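Local structure of aldehyde dehydrogenase family protein (Pseudomonas syringae pv. tomato, 6X9L) at residues T376-V381 / G394-L399; I350-K355 / S383-A388; E147-C152 / I228-I233. The protein oxidises long-chain aliphatic aldehydes such as octanal, probably to the corresponding carboxylic acids, using NAD+ as the electron acceptor. The protein carries 1 engineered substitution. One frame throughout, in Å; residues are numbered along the deposited sequence.

Contacts 1 and 2 are neighbours, their centres about 9 Å apart, in the part of the chain that forms the catalytic domain in aldehyde dehydrogenases. Contact 1 is a buried pairing of two parallel strands, built from backbone bonds and apolar packing. Contact 2 lies at the surface beside it, where a single carboxylate joins the end of one helix to the start of the helix that bridges the two strands of contact 1. F378 and I387 touch where the two contacts meet. Contact 3 is about 39 Å from contact 1, centre to centre, in the NAD-binding domain. It is again buried and parallel, but an aspartate side chain replaces part of the backbone bonding.

Contact 1 of 3, residues T376-V381 / G394-L399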
ATOM      1  N   THR A 376     -28.053 -23.049   4.552  1.00 42.29           N
ATOM      2  CA  THR A 376     -27.496 -24.361   4.254  1.00 42.28           C
ATOM      3  C   THR A 376     -26.262 -24.645   5.101  1.00 44.90           C
ATOM      4  O   THR A 376     -25.397 -23.774   5.281  1.00 45.72           O
ATOM      5  CB  THR A 376     -27.158 -24.489   2.763  1.00 40.20           C
ATOM      6  OG1 THR A 376     -28.339 -24.237   2.003  1.00 38.47           O
ATOM      7  CG2 THR A 376     -26.696 -25.902   2.444  1.00 40.89           C
ATOM      8  N   VAL A 377     -26.203 -25.879   5.619  1.00 35.09           N
ATOM      9  CA  VAL A 377     -25.095 -26.363   6.435  1.00 38.17           C
ATOM     10  C   VAL A 377     -24.576 -27.672   5.839  1.00 38.06           C
ATOM     11  O   VAL A 377     -25.342 -28.623   5.626  1.00 36.91           O
ATOM     12  CB  VAL A 377     -25.497 -26.557   7.911  1.00 40.87           C
ATOM     13  CG1 VAL A 377     -24.363 -27.152   8.695  1.00 44.11           C
ATOM     14  CG2 VAL A 377     -25.872 -25.239   8.525  1.00 41.96           C
ATOM     15  N   PHE A 378     -23.276 -27.705   5.562  1.00 41.33           N
ATOM     16  CA  PHE A 378     -22.543 -28.893   5.171  1.00 42.28           C
ATOM     17  C   PHE A 378     -21.647 -29.350   6.315  1.00 45.81           C
ATOM     18  O   PHE A 378     -21.081 -28.532   7.048  1.00 48.11           O
ATOM     19  CB  PHE A 378     -21.681 -28.627   3.930  1.00 41.77           C
ATOM     20  CG  PHE A 378     -22.464 -28.478   2.678  1.00 38.65           C
ATOM     21  CD1 PHE A 378     -23.120 -29.568   2.132  1.00 37.69           C
ATOM     22  CD2 PHE A 378     -22.552 -27.252   2.035  1.00 36.97           C
ATOM     23  CE1 PHE A 378     -23.854 -29.436   0.963  1.00 35.55           C
ATOM     24  CE2 PHE A 378     -23.285 -27.122   0.864  1.00 34.59           C
ATOM     25  CZ  PHE A 378     -23.942 -28.214   0.333  1.00 34.06           C
ATOM     26  N   SER A 379     -21.490 -30.663   6.442  1.00 42.67           N
ATOM     27  CA  SER A 379     -20.593 -31.219   7.445  1.00 45.58           C
ATOM     28  C   SER A 379     -19.721 -32.286   6.799  1.00 45.98           C
ATOM     29  O   SER A 379     -19.844 -32.579   5.606  1.00 44.28           O
ATOM     30  CB  SER A 379     -21.370 -31.796   8.634  1.00 45.92           C
ATOM     31  OG  SER A 379     -20.475 -32.150   9.661  1.00 48.23           O
ATOM     32  N   GLU A 380     -18.797 -32.819   7.596  1.00 76.82           N
ATOM     33  CA  GLU A 380     -17.806 -33.821   7.126  1.00 77.54           C
ATOM     34  C   GLU A 380     -17.122 -33.218   5.910  1.00 77.38           C
ATOM     35  O   GLU A 380     -16.924 -33.914   4.930  1.00 76.80           O
ATOM     36  CB  GLU A 380     -18.435 -35.180   6.832  1.00 76.58           C
ATOM     37  CG  GLU A 380     -18.634 -36.027   8.066  1.00 77.59           C
ATOM     38  CD  GLU A 380     -19.576 -37.197   7.897  1.00 76.63           C
ATOM     39  OE1 GLU A 380     -19.920 -37.516   6.746  1.00 75.46           O
ATOM     40  OE2 GLU A 380     -19.976 -37.769   8.919  1.00 77.12           O
ATOM     41  N   VAL A 381     -16.811 -31.940   6.019  1.00 46.18           N
ATOM     42  CA  VAL A 381     -16.223 -31.143   4.918  1.00 46.23           C
ATOM     43  C   VAL A 381     -14.705 -31.254   4.938  1.00 48.05           C
ATOM     44  O   VAL A 381     -14.090 -31.086   5.972  1.00 49.19           O
ATOM     45  CB  VAL A 381     -16.691 -29.683   5.016  1.00 46.05           C
ATOM     46  CG1 VAL A 381     -15.801 -28.733   4.243  1.00 46.99           C
ATOM     47  CG2 VAL A 381     -18.120 -29.542   4.563  1.00 42.98           C
ATOM     48  N   GLY A 394     -23.305 -16.399   0.487  1.00 50.78           N
ATOM     49  CA  GLY A 394     -24.681 -16.741   0.745  1.00 50.59           C
ATOM     50  C   GLY A 394     -24.707 -17.550   2.025  1.00 52.22           C
ATOM     51  O   GLY A 394     -23.666 -17.770   2.655  1.00 53.60           O
ATOM     52  N   PRO A 395     -25.883 -18.015   2.444  1.00 41.50           N
ATOM     53  CA  PRO A 395     -25.975 -18.660   3.782  1.00 43.68           C
ATOM     54  C   PRO A 395     -25.608 -20.146   3.751  1.00 44.07           C
ATOM     55  O   PRO A 395     -26.455 -21.057   3.801  1.00 44.11           O
ATOM     56  CB  PRO A 395     -27.438 -18.433   4.158  1.00 44.27           C
ATOM     57  CG  PRO A 395     -28.151 -18.480   2.810  1.00 41.95           C
ATOM     58  CD  PRO A 395     -27.206 -17.846   1.809  1.00 40.52           C
ATOM     59  N   VAL A 396     -24.301 -20.400   3.679  1.00 42.81           N
ATOM     60  CA  VAL A 396     -23.757 -21.735   3.500  1.00 42.92           C
ATOM     61  C   VAL A 396     -22.624 -21.881   4.497  1.00 43.42           C
ATOM     62  O   VAL A 396     -21.596 -21.202   4.379  1.00 43.85           O
ATOM     63  CB  VAL A 396     -23.258 -21.976   2.068  1.00 43.18           C
ATOM     64  CG1 VAL A 396     -22.642 -23.365   1.947  1.00 43.64           C
ATOM     65  CG2 VAL A 396     -24.396 -21.778   1.065  1.00 42.71           C
ATOM     66  N   LEU A 397     -22.801 -22.758   5.475  1.00 39.95           N
ATOM     67  CA  LEU A 397     -21.824 -22.940   6.534  1.00 40.35           C
ATOM     68  C   LEU A 397     -21.200 -24.321   6.395  1.00 40.68           C
ATOM     69  O   LEU A 397     -21.919 -25.310   6.211  1.00 40.37           O
ATOM     70  CB  LEU A 397     -22.480 -22.773   7.907  1.00 40.47           C
ATOM     71  CG  LEU A 397     -21.667 -23.205   9.138  1.00 40.89           C
ATOM     72  CD1 LEU A 397     -20.384 -22.398   9.242  1.00 41.32           C
ATOM     73  CD2 LEU A 397     -22.479 -23.078  10.407  1.00 41.09           C
ATOM     74  N   CYS A 398     -19.867 -24.378   6.469  1.00 47.67           N
ATOM     75  CA  CYS A 398     -19.118 -25.627   6.435  1.00 48.21           C
ATOM     76  C   CYS A 398     -18.682 -26.018   7.836  1.00 48.28           C
ATOM     77  O   CYS A 398     -18.218 -25.178   8.610  1.00 48.43           O
ATOM     78  CB  CYS A 398     -17.885 -25.517   5.535  1.00 49.19           C
ATOM     79  SG  CYS A 398     -18.267 -25.491   3.780  1.00 49.69           S
ATOM     80  N   LEU A 399     -18.839 -27.299   8.149  1.00 52.61           N
ATOM     81  CA  LEU A 399     -18.372 -27.898   9.392  1.00 52.80           C
ATOM     82  C   LEU A 399     -17.146 -28.748   9.084  1.00 53.64           C
ATOM     83  O   LEU A 399     -17.205 -29.624   8.216  1.00 54.01           O
ATOM     84  CB  LEU A 399     -19.470 -28.760  10.010  1.00 52.23           C
ATOM     85  CG  LEU A 399     -20.410 -28.166  11.056  1.00 51.92           C
ATOM     86  CD1 LEU A 399     -20.456 -26.655  11.002  1.00 51.91           C
ATOM     87  CD2 LEU A 399     -21.800 -28.753  10.869  1.00 51.41           C
TER
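A beta-alpha-beta unit, strand 376-379, helix 386-389 and strand 396-402, sets T376, V377 and F378 in parallel register with V396, L397 and C398 inside the seven-stranded sheet. The bonds alternate along the pair: T376 N gives to P395 O (2.7 Å), L397 N to T376 O (2.8 Å), F378 N to L397 O (2.8 Å) and L399 N to F378 O (2.8 Å), and V381 N closes the ladder on L399 O. P395 suits the entry to the second strand, since it centres an inverse gamma turn and needs to offer only its carbonyl. V377 and L397 make one face aliphatic; T376, V396, F378 and C398 form the other, more mixed one. On the first, V377 CG1 crosses to L399 CD2 at 3.7 Å. S379 also flanks the L399 side chain, while its hydroxyl is bonded to E308 of helix 304-316. On the second, which helix 386-389 covers through I387, V381 CG1 lies 4.0 Å from C398 CB. The F378 ring also reaches diagonally to V396 on the partner strand: with CG1 of V396 anti to the backbone N (chi1 178°), that methyl lies near the ring plane at its edge, 3.9 Å from F378 CD2.

Contact 2 of 3, residues I350-K355 / S383-A388; sequences ICEGAK and SSMRIA
E352 reaches across to the start of helix 386-389 and receives the backbone N-H groups of R386 and I387 on its two carboxylate oxygens. R386 N lies 2.8 Å from E352 OE1, on the syn side and 20° out of the carboxylate plane. I387 N meets the syn lone pair of E352 OE2 at 3.0 Å, in a nearly straight bond (172°). The pair of bonds fixes the rotation of the carboxylate, and a glutamate suits the place because its negative charge faces the helix N-terminus, which would probably favour the ionised form. CG of E352 sits between the backbone N and carbonyl carbon (chi1 64°), and the chain runs out extended from there.

M385, at the N-cap position, crosses this chain obliquely, its CB 3.5 Å from E352 OE2. Its long flexible thioether carries SD to A354 CB at 4.0 Å, and CE to E352 O at 3.7 Å. The small A354 methyl also meets I387 CD1 at 3.9 Å. The guanidinium of R386 turns elsewhere, forming a salt bridge with E390.

E352 is the first residue past helix 336-351, which ends in a Schellman motif with G353 as its C-prime residue and G353 N bonded to I350 O; the positive phi of G353 is readily adopted by glycine. The contact thus ties the C-terminal end of helix 336-351 to helix 386-389, while I350, A354 and I387 all pack on F378 of strand 376-379.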
ATOM      1  N   ILE A 350     -22.889 -30.564  -2.770  1.00 44.93           N
ATOM      2  CA  ILE A 350     -23.563 -31.850  -2.932  1.00 44.86           C
ATOM      3  C   ILE A 350     -22.733 -32.774  -3.816  1.00 46.81           C
ATOM      4  O   ILE A 350     -22.491 -33.934  -3.476  1.00 47.81           O
ATOM      5  CB  ILE A 350     -24.970 -31.653  -3.520  1.00 43.03           C
ATOM      6  CG1 ILE A 350     -25.757 -30.571  -2.765  1.00 41.18           C
ATOM      7  CG2 ILE A 350     -25.707 -32.974  -3.549  1.00 43.14           C
ATOM      8  CD1 ILE A 350     -26.449 -31.058  -1.530  1.00 40.90           C
ATOM      9  N   CYS A 351     -22.280 -32.268  -4.970  1.00 70.52           N
ATOM     10  CA  CYS A 351     -21.665 -33.143  -5.966  1.00 72.53           C
ATOM     11  C   CYS A 351     -20.283 -33.613  -5.552  1.00 74.57           C
ATOM     12  O   CYS A 351     -19.817 -34.631  -6.071  1.00 76.10           O
ATOM     13  CB  CYS A 351     -21.573 -32.448  -7.330  1.00 73.22           C
ATOM     14  SG  CYS A 351     -23.035 -32.648  -8.391  1.00 72.44           S
ATOM     15  N   GLU A 352     -19.608 -32.891  -4.660  1.00 59.57           N
ATOM     16  CA  GLU A 352     -18.292 -33.293  -4.200  1.00 61.56           C
ATOM     17  C   GLU A 352     -18.371 -34.114  -2.923  1.00 61.63           C
ATOM     18  O   GLU A 352     -17.339 -34.421  -2.324  1.00 63.36           O
ATOM     19  CB  GLU A 352     -17.376 -32.066  -4.030  1.00 62.52           C
ATOM     20  CG  GLU A 352     -17.758 -31.026  -2.992  1.00 61.64           C
ATOM     21  CD  GLU A 352     -16.914 -29.738  -3.114  1.00 63.03           C
ATOM     22  OE1 GLU A 352     -15.847 -29.754  -3.775  1.00 64.97           O
ATOM     23  OE2 GLU A 352     -17.323 -28.698  -2.550  1.00 62.11           O
ATOM     24  N   GLY A 353     -19.570 -34.497  -2.511  1.00 53.95           N
ATOM     25  CA  GLY A 353     -19.721 -35.488  -1.477  1.00 54.37           C
ATOM     26  C   GLY A 353     -19.819 -34.972  -0.067  1.00 54.35           C
ATOM     27  O   GLY A 353     -19.763 -35.780   0.870  1.00 55.29           O
ATOM     28  N   ALA A 354     -19.965 -33.666   0.129  1.00 51.20           N
ATOM     29  CA  ALA A 354     -20.171 -33.164   1.475  1.00 51.27           C
ATOM     30  C   ALA A 354     -21.474 -33.722   2.035  1.00 49.93           C
ATOM     31  O   ALA A 354     -22.348 -34.185   1.299  1.00 48.47           O
ATOM     32  CB  ALA A 354     -20.195 -31.641   1.476  1.00 50.60           C
ATOM     33  N   LYS A 355     -21.596 -33.694   3.353  1.00 51.19           N
ATOM     34  CA  LYS A 355     -22.839 -34.078   4.005  1.00 50.26           C
ATOM     35  C   LYS A 355     -23.750 -32.861   4.087  1.00 48.65           C
ATOM     36  O   LYS A 355     -23.340 -31.807   4.578  1.00 49.32           O
ATOM     37  CB  LYS A 355     -22.577 -34.638   5.404  1.00 52.17           C
ATOM     38  CG  LYS A 355     -23.835 -35.050   6.146  1.00 51.45           C
ATOM     39  CD  LYS A 355     -23.549 -35.234   7.621  1.00 53.42           C
ATOM     40  CE  LYS A 355     -24.310 -36.404   8.215  1.00 53.44           C
ATOM     41  NZ  LYS A 355     -24.164 -36.430   9.701  1.00 55.16           N
ATOM     42  N   SER A 383     -11.018 -29.839   3.636  1.00 58.20           N
ATOM     43  CA  SER A 383     -10.415 -28.521   3.309  1.00 57.76           C
ATOM     44  C   SER A 383     -10.188 -28.342   1.805  1.00 57.62           C
ATOM     45  O   SER A 383     -10.158 -27.218   1.373  1.00 56.99           O
ATOM     46  CB  SER A 383      -9.195 -28.238   4.120  1.00 57.98           C
ATOM     47  OG  SER A 383      -9.534 -27.585   5.327  1.00 57.51           O
ATOM     48  N   SER A 384      -9.957 -29.415   1.072  1.00 52.40           N
ATOM     49  CA  SER A 384      -9.798 -29.408  -0.390  1.00 52.33           C
ATOM     50  C   SER A 384     -11.131 -29.199  -1.105  1.00 51.49           C
ATOM     51  O   SER A 384     -11.094 -29.063  -2.311  1.00 51.37           O
ATOM     52  CB  SER A 384      -9.213 -30.691  -0.815  1.00 52.88           C
ATOM     53  OG  SER A 384     -10.102 -31.739  -0.516  1.00 52.57           O
ATOM     54  N   MET A 385     -12.272 -29.244  -0.427  1.00 54.49           N
ATOM     55  CA  MET A 385     -13.488 -29.103  -1.212  1.00 52.91           C
ATOM     56  C   MET A 385     -13.652 -27.671  -1.723  1.00 52.93           C
ATOM     57  O   MET A 385     -13.156 -26.705  -1.125  1.00 53.72           O
ATOM     58  CB  MET A 385     -14.704 -29.517  -0.388  1.00 51.32           C
ATOM     59  CG  MET A 385     -14.677 -30.956   0.028  1.00 51.26           C
ATOM     60  SD  MET A 385     -16.224 -31.472   0.784  1.00 49.25           S
ATOM     61  CE  MET A 385     -15.955 -33.244   0.917  1.00 49.62           C
ATOM     62  N   ARG A 386     -14.352 -27.547  -2.860  1.00 50.87           N
ATOM     63  CA  ARG A 386     -14.662 -26.231  -3.410  1.00 50.29           C
ATOM     64  C   ARG A 386     -15.395 -25.365  -2.394  1.00 48.42           C
ATOM     65  O   ARG A 386     -15.047 -24.195  -2.188  1.00 47.88           O
ATOM     66  CB  ARG A 386     -15.494 -26.373  -4.686  1.00 48.28           C
ATOM     67  CG  ARG A 386     -14.687 -26.619  -5.946  1.00 49.82           C
ATOM     68  CD  ARG A 386     -15.500 -26.307  -7.183  1.00 48.59           C
ATOM     69  NE  ARG A 386     -15.882 -24.899  -7.237  1.00 48.16           N
ATOM     70  CZ  ARG A 386     -16.944 -24.443  -7.900  1.00 46.36           C
ATOM     71  NH1 ARG A 386     -17.722 -25.289  -8.553  1.00 45.19           N
ATOM     72  NH2 ARG A 386     -17.234 -23.144  -7.900  1.00 45.85           N
ATOM     73  N   ILE A 387     -16.429 -25.917  -1.754  1.00 47.15           N
ATOM     74  CA  ILE A 387     -17.183 -25.127  -0.793  1.00 44.61           C
ATOM     75  C   ILE A 387     -16.341 -24.709   0.416  1.00 46.65           C
ATOM     76  O   ILE A 387     -16.737 -23.794   1.145  1.00 44.43           O
ATOM     77  CB  ILE A 387     -18.435 -25.900  -0.345  1.00 42.41           C
ATOM     78  CG1 ILE A 387     -18.054 -27.270   0.210  1.00 44.74           C
ATOM     79  CG2 ILE A 387     -19.413 -26.053  -1.499  1.00 39.91           C
ATOM     80  CD1 ILE A 387     -19.193 -27.945   0.940  1.00 43.06           C
ATOM     81  N   ALA A 388     -15.189 -25.348   0.654  1.00 44.98           N
ATOM     82  CA  ALA A 388     -14.319 -24.940   1.750  1.00 45.11           C
ATOM     83  C   ALA A 388     -13.302 -23.887   1.336  1.00 43.86           C
ATOM     84  O   ALA A 388     -12.909 -23.056   2.166  1.00 42.71           O
ATOM     85  CB  ALA A 388     -13.578 -26.151   2.334  1.00 47.74           C
TER

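Contact 3 of 3, residues E147-C152 / I228-I233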
ATOM      1  N   GLU A 147      -0.483  14.819   5.590  1.00 47.28           N
ATOM      2  CA  GLU A 147      -1.268  15.624   4.669  1.00 45.87           C
ATOM      3  C   GLU A 147      -2.215  14.737   3.880  1.00 45.09           C
ATOM      4  O   GLU A 147      -1.919  13.560   3.646  1.00 45.70           O
ATOM      5  CB  GLU A 147      -0.377  16.387   3.684  1.00 45.62           C
ATOM      6  CG  GLU A 147       0.649  17.263   4.329  1.00 46.45           C
ATOM      7  CD  GLU A 147       1.606  17.885   3.325  1.00 46.46           C
ATOM      8  OE1 GLU A 147       2.454  18.706   3.766  1.00 46.97           O
ATOM      9  OE2 GLU A 147       1.512  17.556   2.114  1.00 45.91           O
ATOM     10  N   PRO A 148      -3.360  15.274   3.457  1.00 34.24           N
ATOM     11  CA  PRO A 148      -4.257  14.505   2.590  1.00 33.15           C
ATOM     12  C   PRO A 148      -3.551  14.137   1.301  1.00 33.03           C
ATOM     13  O   PRO A 148      -2.783  14.922   0.754  1.00 33.26           O
ATOM     14  CB  PRO A 148      -5.425  15.467   2.341  1.00 31.77           C
ATOM     15  CG  PRO A 148      -4.884  16.794   2.650  1.00 32.02           C
ATOM     16  CD  PRO A 148      -3.916  16.587   3.763  1.00 33.53           C
ATOM     17  N   ILE A 149      -3.815  12.930   0.816  1.00 40.99           N
ATOM     18  CA  ILE A 149      -3.127  12.502  -0.394  1.00 41.24           C
ATOM     19  C   ILE A 149      -3.738  13.134  -1.644  1.00 40.19           C
ATOM     20  O   ILE A 149      -3.059  13.234  -2.673  1.00 40.70           O
ATOM     21  CB  ILE A 149      -3.109  10.965  -0.468  1.00 41.41           C
ATOM     22  CG1 ILE A 149      -2.238  10.486  -1.628  1.00 41.81           C
ATOM     23  CG2 ILE A 149      -4.538  10.403  -0.549  1.00 39.68           C
ATOM     24  CD1 ILE A 149      -1.856   9.031  -1.508  1.00 41.67           C
ATOM     25  N   GLY A 150      -4.994  13.582  -1.581  1.00 37.39           N
ATOM     26  CA  GLY A 150      -5.579  14.343  -2.665  1.00 36.65           C
ATOM     27  C   GLY A 150      -6.955  13.906  -3.129  1.00 35.43           C
ATOM     28  O   GLY A 150      -7.892  13.787  -2.329  1.00 34.58           O
ATOM     29  N   VAL A 151      -7.095  13.700  -4.440  1.00 37.48           N
ATOM     30  CA  VAL A 151      -8.346  13.218  -5.018  1.00 36.59           C
ATOM     31  C   VAL A 151      -8.368  11.692  -4.937  1.00 36.26           C
ATOM     32  O   VAL A 151      -7.397  11.026  -5.322  1.00 37.14           O
ATOM     33  CB  VAL A 151      -8.498  13.708  -6.472  1.00 37.31           C
ATOM     34  CG1 VAL A 151      -9.714  13.079  -7.115  1.00 36.76           C
ATOM     35  CG2 VAL A 151      -8.574  15.228  -6.531  1.00 37.38           C
ATOM     36  N   CYS A 152      -9.481  11.132  -4.446  1.00 38.69           N
ATOM     37  CA  CYS A 152      -9.604   9.708  -4.138  1.00 38.15           C
ATOM     38  C   CYS A 152     -10.793   9.091  -4.872  1.00 37.48           C
ATOM     39  O   CYS A 152     -11.896   9.651  -4.854  1.00 37.07           O
ATOM     40  CB  CYS A 152      -9.785   9.482  -2.619  1.00 37.85           C
ATOM     41  SG  CYS A 152      -8.474  10.137  -1.582  1.00 39.27           S
ATOM     42  N   ILE A 228      -6.182  11.192 -10.382  1.00 42.63           N
ATOM     43  CA  ILE A 228      -6.631  10.575  -9.140  1.00 42.11           C
ATOM     44  C   ILE A 228      -5.412  10.051  -8.397  1.00 41.77           C
ATOM     45  O   ILE A 228      -4.604   9.301  -8.952  1.00 41.99           O
ATOM     46  CB  ILE A 228      -7.660   9.467  -9.420  1.00 41.98           C
ATOM     47  CG1 ILE A 228      -8.941  10.141  -9.911  1.00 42.24           C
ATOM     48  CG2 ILE A 228      -7.871   8.584  -8.184  1.00 41.42           C
ATOM     49  CD1 ILE A 228     -10.113   9.228 -10.127  1.00 42.31           C
ATOM     50  N   ASP A 229      -5.255  10.474  -7.156  1.00 44.23           N
ATOM     51  CA  ASP A 229      -4.050  10.169  -6.407  1.00 43.96           C
ATOM     52  C   ASP A 229      -4.141   8.854  -5.673  1.00 43.52           C
ATOM     53  O   ASP A 229      -3.106   8.294  -5.304  1.00 43.38           O
ATOM     54  CB  ASP A 229      -3.779  11.288  -5.405  1.00 44.03           C
ATOM     55  CG  ASP A 229      -3.758  12.638  -6.065  1.00 44.42           C
ATOM     56  OD1 ASP A 229      -2.918  12.807  -6.973  1.00 44.77           O
ATOM     57  OD2 ASP A 229      -4.595  13.507  -5.708  1.00 44.44           O
ATOM     58  N   MET A 230      -5.353   8.360  -5.455  1.00 45.13           N
ATOM     59  CA  MET A 230      -5.562   7.155  -4.685  1.00 44.96           C
ATOM     60  C   MET A 230      -6.902   6.568  -5.084  1.00 44.98           C
ATOM     61  O   MET A 230      -7.815   7.302  -5.462  1.00 45.33           O
ATOM     62  CB  MET A 230      -5.539   7.423  -3.183  1.00 45.00           C
ATOM     63  CG  MET A 230      -6.299   6.374  -2.405  1.00 45.04           C
ATOM     64  SD  MET A 230      -6.270   6.650  -0.647  1.00 45.56           S
ATOM     65  CE  MET A 230      -7.432   5.380  -0.162  1.00 45.68           C
ATOM     66  N   ILE A 231      -6.998   5.240  -5.010  1.00 30.55           N
ATOM     67  CA  ILE A 231      -8.239   4.514  -5.246  1.00 30.64           C
ATOM     68  C   ILE A 231      -8.399   3.457  -4.152  1.00 30.49           C
ATOM     69  O   ILE A 231      -7.440   2.770  -3.779  1.00 30.18           O
ATOM     70  CB  ILE A 231      -8.303   3.867  -6.658  1.00 30.90           C
ATOM     71  CG1 ILE A 231      -9.686   3.246  -6.889  1.00 30.99           C
ATOM     72  CG2 ILE A 231      -7.236   2.784  -6.835  1.00 30.69           C
ATOM     73  CD1 ILE A 231     -10.071   3.109  -8.353  1.00 31.44           C
ATOM     74  N   SER A 232      -9.612   3.364  -3.616  1.00 36.25           N
ATOM     75  CA  SER A 232      -9.962   2.399  -2.588  1.00 36.55           C
ATOM     76  C   SER A 232     -11.174   1.612  -3.071  1.00 36.66           C
ATOM     77  O   SER A 232     -12.185   2.202  -3.476  1.00 36.95           O
ATOM     78  CB  SER A 232     -10.269   3.089  -1.247  1.00 37.10           C
ATOM     79  OG  SER A 232     -10.576   2.127  -0.254  1.00 37.79           O
ATOM     80  N   ILE A 233     -11.068   0.291  -3.051  1.00 28.93           N
ATOM     81  CA  ILE A 233     -12.132  -0.566  -3.543  1.00 29.04           C
ATOM     82  C   ILE A 233     -12.427  -1.644  -2.513  1.00 29.53           C
ATOM     83  O   ILE A 233     -11.509  -2.303  -2.004  1.00 29.49           O
ATOM     84  CB  ILE A 233     -11.800  -1.222  -4.897  1.00 28.69           C
ATOM     85  CG1 ILE A 233     -12.948  -2.163  -5.282  1.00 28.85           C
ATOM     86  CG2 ILE A 233     -10.447  -1.955  -4.840  1.00 28.31           C
ATOM     87  CD1 ILE A 233     -12.994  -2.568  -6.740  1.00 28.97           C
TER
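D229 grips V151 along one edge of its strand, with D229 N giving to V151 O (2.9 Å) and the D229 carboxylate taking the N-H of the same residue. Along the side chain, CB lies near two carbonyl oxygens, 3.4 Å from I149 O and 3.6 Å from V151 O. CG, turned beside the backbone N (chi1 -53°), lies 3.5 Å from I149 O, and OD2 then accepts V151 N at 2.8 Å through its anti lone pair. OD2 has a second partner in R64 of helix 53-71, whose charge would help keep the aspartate ionised. The short aspartate side chain puts an acceptor where a parallel partner strand would probably offer a carbonyl. G150 suits the turn beside it, since its phi of 132° favours glycine and, with no CB, its CA can lie close to D229 OD2.

Apolar side chains fill in around this polar clasp: those of I149 and M230 cross at about a right angle, with I149 CG2 4.1 Å from M230 CB, and V151 CG1 meets I228 CG1 at 4.1 Å. Nearby, P148 O accepts a hydrogen bond from R439 of the second subunit. Beyond D229 the strands pair in parallel at C152 and M230, in a sheet covered by helices as in the Rossmann-like NAD-binding domain of aldehyde dehydrogenases; strand 230-234 carries I233 to the bound NAD.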